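Local atomic coordinates of nucleoporin NUP116 (Candida glabrata, PDB entry 3NF5), a protein that is probably a structural constituent of the nuclear pore complex, represented here by its C-terminal domain, the part that targets the protein to the pore. Residues M75-Y80 and I99-C104. Numbering follows the deposited sequence.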
HETATM    1  N   MSE A  75      -1.529  -4.726  -9.194  1.00 21.33           N
HETATM    2  CA  MSE A  75      -0.388  -5.604  -8.858  1.00 21.29           C
HETATM    3  C   MSE A  75       0.926  -4.851  -8.647  1.00 20.43           C
HETATM    4  O   MSE A  75       2.009  -5.289  -9.073  1.00 20.86           O
HETATM    5  CB  MSE A  75      -0.229  -6.701  -9.896  1.00 22.32           C
HETATM    6  CG  MSE A  75      -1.492  -7.371 -10.141  1.00 24.56           C
HETATM    7 SE   MSE A  75      -1.261  -9.064 -11.139  1.00 26.44          SE
HETATM    8  CE  MSE A  75      -2.995  -9.048 -11.770  1.00 25.23           C
ATOM      9  N   SER A  76       0.819  -3.700  -7.975  1.00 17.80           N
ATOM     10  CA  SER A  76       1.950  -2.806  -7.851  1.00 18.21           C
ATOM     11  C   SER A  76       1.827  -1.933  -6.572  1.00 17.75           C
ATOM     12  O   SER A  76       0.797  -1.254  -6.392  1.00 17.49           O
ATOM     13  CB  SER A  76       2.078  -1.956  -9.137  1.00 19.18           C
ATOM     14  OG  SER A  76       3.239  -1.111  -9.074  1.00 21.12           O
ATOM     15  N   VAL A  77       2.870  -2.003  -5.717  1.00 17.73           N
ATOM     16  CA  VAL A  77       3.095  -1.065  -4.594  1.00 17.96           C
ATOM     17  C   VAL A  77       4.339  -0.204  -4.814  1.00 18.72           C
ATOM     18  O   VAL A  77       5.449  -0.734  -4.943  1.00 19.18           O
ATOM     19  CB  VAL A  77       3.296  -1.844  -3.279  1.00 19.12           C
ATOM     20  CG1 VAL A  77       3.112  -0.885  -2.036  1.00 18.72           C
ATOM     21  CG2 VAL A  77       2.400  -2.977  -3.236  1.00 14.49           C
ATOM     22  N   LEU A  78       4.148   1.117  -4.867  1.00 19.32           N
ATOM     23  CA  LEU A  78       5.202   2.092  -5.106  1.00 19.56           C
ATOM     24  C   LEU A  78       5.285   3.012  -3.892  1.00 20.42           C
ATOM     25  O   LEU A  78       4.356   3.776  -3.612  1.00 19.03           O
ATOM     26  CB  LEU A  78       4.840   2.920  -6.310  1.00 20.10           C
ATOM     27  CG  LEU A  78       4.550   2.147  -7.633  1.00 22.05           C
ATOM     28  CD1 LEU A  78       4.115   3.117  -8.768  1.00 21.06           C
ATOM     29  CD2 LEU A  78       5.698   1.162  -8.087  1.00 21.49           C
ATOM     30  N   LEU A  79       6.376   2.917  -3.156  1.00 20.47           N
ATOM     31  CA  LEU A  79       6.557   3.737  -1.960  1.00 21.06           C
ATOM     32  C   LEU A  79       7.668   4.776  -2.229  1.00 21.48           C
ATOM     33  O   LEU A  79       8.754   4.409  -2.686  1.00 20.67           O
ATOM     34  CB  LEU A  79       6.928   2.828  -0.812  1.00 20.98           C
ATOM     35  CG  LEU A  79       5.957   1.694  -0.505  1.00 20.98           C
ATOM     36  CD1 LEU A  79       6.536   0.747   0.577  1.00 20.09           C
ATOM     37  CD2 LEU A  79       4.505   2.221  -0.141  1.00 20.54           C
ATOM     38  N   TYR A  80       7.402   6.051  -1.915  1.00 22.56           N
ATOM     39  CA  TYR A  80       8.344   7.142  -2.173  1.00 23.42           C
ATOM     40  C   TYR A  80       8.877   7.133  -3.606  1.00 25.31           C
ATOM     41  O   TYR A  80      10.021   7.451  -3.842  1.00 25.39           O
ATOM     42  CB  TYR A  80       9.512   7.074  -1.195  1.00 23.44           C
ATOM     43  CG  TYR A  80       9.209   7.755   0.106  1.00 22.33           C
ATOM     44  CD1 TYR A  80       8.243   7.261   0.964  1.00 22.82           C
ATOM     45  CD2 TYR A  80       9.908   8.865   0.484  1.00 22.00           C
ATOM     46  CE1 TYR A  80       7.963   7.880   2.121  1.00 18.82           C
ATOM     47  CE2 TYR A  80       9.647   9.474   1.677  1.00 22.68           C
ATOM     48  CZ  TYR A  80       8.685   8.969   2.487  1.00 21.28           C
ATOM     49  OH  TYR A  80       8.454   9.616   3.636  1.00 22.86           O
ATOM     50  N   ILE A  99       1.708  -5.201   4.379  1.00 12.27           N
ATOM     51  CA  ILE A  99       1.164  -4.760   3.072  1.00 13.60           C
ATOM     52  C   ILE A  99       0.214  -5.804   2.464  1.00 13.76           C
ATOM     53  O   ILE A  99       0.501  -7.011   2.471  1.00 14.82           O
ATOM     54  CB  ILE A  99       2.334  -4.422   2.153  1.00 11.91           C
ATOM     55  CG1 ILE A  99       3.186  -3.300   2.820  1.00 12.22           C
ATOM     56  CG2 ILE A  99       1.767  -3.979   0.717  1.00 15.14           C
ATOM     57  CD1 ILE A  99       4.424  -2.861   2.139  1.00 17.51           C
ATOM     58  N   SER A 100      -0.954  -5.361   2.012  1.00 14.94           N
ATOM     59  CA  SER A 100      -1.901  -6.241   1.330  1.00 14.43           C
ATOM     60  C   SER A 100      -2.097  -5.701  -0.120  1.00 15.37           C
ATOM     61  O   SER A 100      -2.287  -4.524  -0.294  1.00 15.77           O
ATOM     62  CB  SER A 100      -3.257  -6.279   2.055  1.00 14.57           C
ATOM     63  OG  SER A 100      -3.144  -6.660   3.444  1.00 18.17           O
ATOM     64  N   CYS A 101      -1.990  -6.580  -1.105  1.00 16.37           N
ATOM     65  CA  CYS A 101      -2.210  -6.272  -2.555  1.00 18.77           C
ATOM     66  C   CYS A 101      -3.384  -7.133  -3.080  1.00 18.20           C
ATOM     67  O   CYS A 101      -3.468  -8.346  -2.801  1.00 15.78           O
ATOM     68  CB  CYS A 101      -0.968  -6.585  -3.321  1.00 19.49           C
ATOM     69  SG  CYS A 101       0.460  -5.623  -2.896  1.00 30.27           S
ATOM     70  N   TYR A 102      -4.334  -6.484  -3.765  1.00 17.79           N
ATOM     71  CA  TYR A 102      -5.599  -7.128  -4.130  1.00 18.55           C
ATOM     72  C   TYR A 102      -5.546  -7.524  -5.596  1.00 19.26           C
ATOM     73  O   TYR A 102      -4.845  -6.908  -6.361  1.00 19.07           O
ATOM     74  CB  TYR A 102      -6.761  -6.132  -3.900  1.00 18.61           C
ATOM     75  CG  TYR A 102      -6.823  -5.521  -2.522  1.00 17.31           C
ATOM     76  CD1 TYR A 102      -6.549  -6.269  -1.384  1.00 23.72           C
ATOM     77  CD2 TYR A 102      -7.276  -4.229  -2.357  1.00 19.15           C
ATOM     78  CE1 TYR A 102      -6.678  -5.707  -0.117  1.00 20.78           C
ATOM     79  CE2 TYR A 102      -7.432  -3.635  -1.097  1.00 22.90           C
ATOM     80  CZ  TYR A 102      -7.105  -4.361   0.009  1.00 22.76           C
ATOM     81  OH  TYR A 102      -7.266  -3.765   1.225  1.00 24.54           O
ATOM     82  N   ASN A 103      -6.280  -8.574  -5.962  1.00 21.90           N
ATOM     83  CA  ASN A 103      -6.372  -9.048  -7.357  1.00 22.60           C
ATOM     84  C   ASN A 103      -5.043  -9.296  -8.019  1.00 22.57           C
ATOM     85  O   ASN A 103      -4.829  -8.954  -9.208  1.00 22.29           O
ATOM     86  CB  ASN A 103      -7.279  -8.097  -8.165  1.00 24.58           C
ATOM     87  CG  ASN A 103      -8.633  -7.993  -7.521  1.00 25.98           C
ATOM     88  OD1 ASN A 103      -9.198  -9.019  -7.185  1.00 35.04           O
ATOM     89  ND2 ASN A 103      -9.094  -6.804  -7.221  1.00 29.22           N
ATOM     90  N   CYS A 104      -4.156  -9.951  -7.257  1.00 21.05           N
ATOM     91  CA  CYS A 104      -2.927 -10.453  -7.773  1.00 20.71           C
ATOM     92  C   CYS A 104      -3.177 -11.858  -8.280  1.00 21.76           C
ATOM     93  O   CYS A 104      -3.528 -12.743  -7.520  1.00 20.02           O
ATOM     94  CB  CYS A 104      -1.852 -10.459  -6.690  1.00 21.21           C
ATOM     95  SG  CYS A 104      -1.393  -8.776  -6.217  1.00 21.23           S
TER
HETATM   96  O   HOH W   1      -3.262  -4.794  -6.919  1.00 32.80           O
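Val77 lays its CG2 methyl over the sulfur of Cys101, with CG2 and SG 3.3 Å apart. That is unusually short for a methyl and a sulfur, so the exact value is doubtful. With CG1 anti to the backbone N (chi1 -163°), CG2 is the branch left to face Cys101 and Ile99. The same CG2 also reaches CG2 of Ile99 at 4.1 Å. Further along the strand, Leu79 CD1 meets Ile99 CD1 more loosely, at 4.5 Å. Val77, Leu79, Ile99 and Cys101 all direct their CB atoms into the space between the two strands. Strand 76-79 pairs with strand 70-73 in a two-stranded hairpin. That hairpin packs over one face of the six-stranded antiparallel sheet of this C-terminal domain, in which 97-101 is an inner strand between 47-51 and 147-152. The strand segments run at 141° to each other, 8.4 Å apart at closest approach, with no direct hydrogen bond between them. Selenomethionine Met75, at the hairpin turn, brings CE to 3.2 Å from Asn103 O. Its SE is 4.0 Å from CA of Cys104. One water accepts from Met75 N (2.9 Å) and lies within hydrogen-bonding distance of Tyr102 O (2.7 Å).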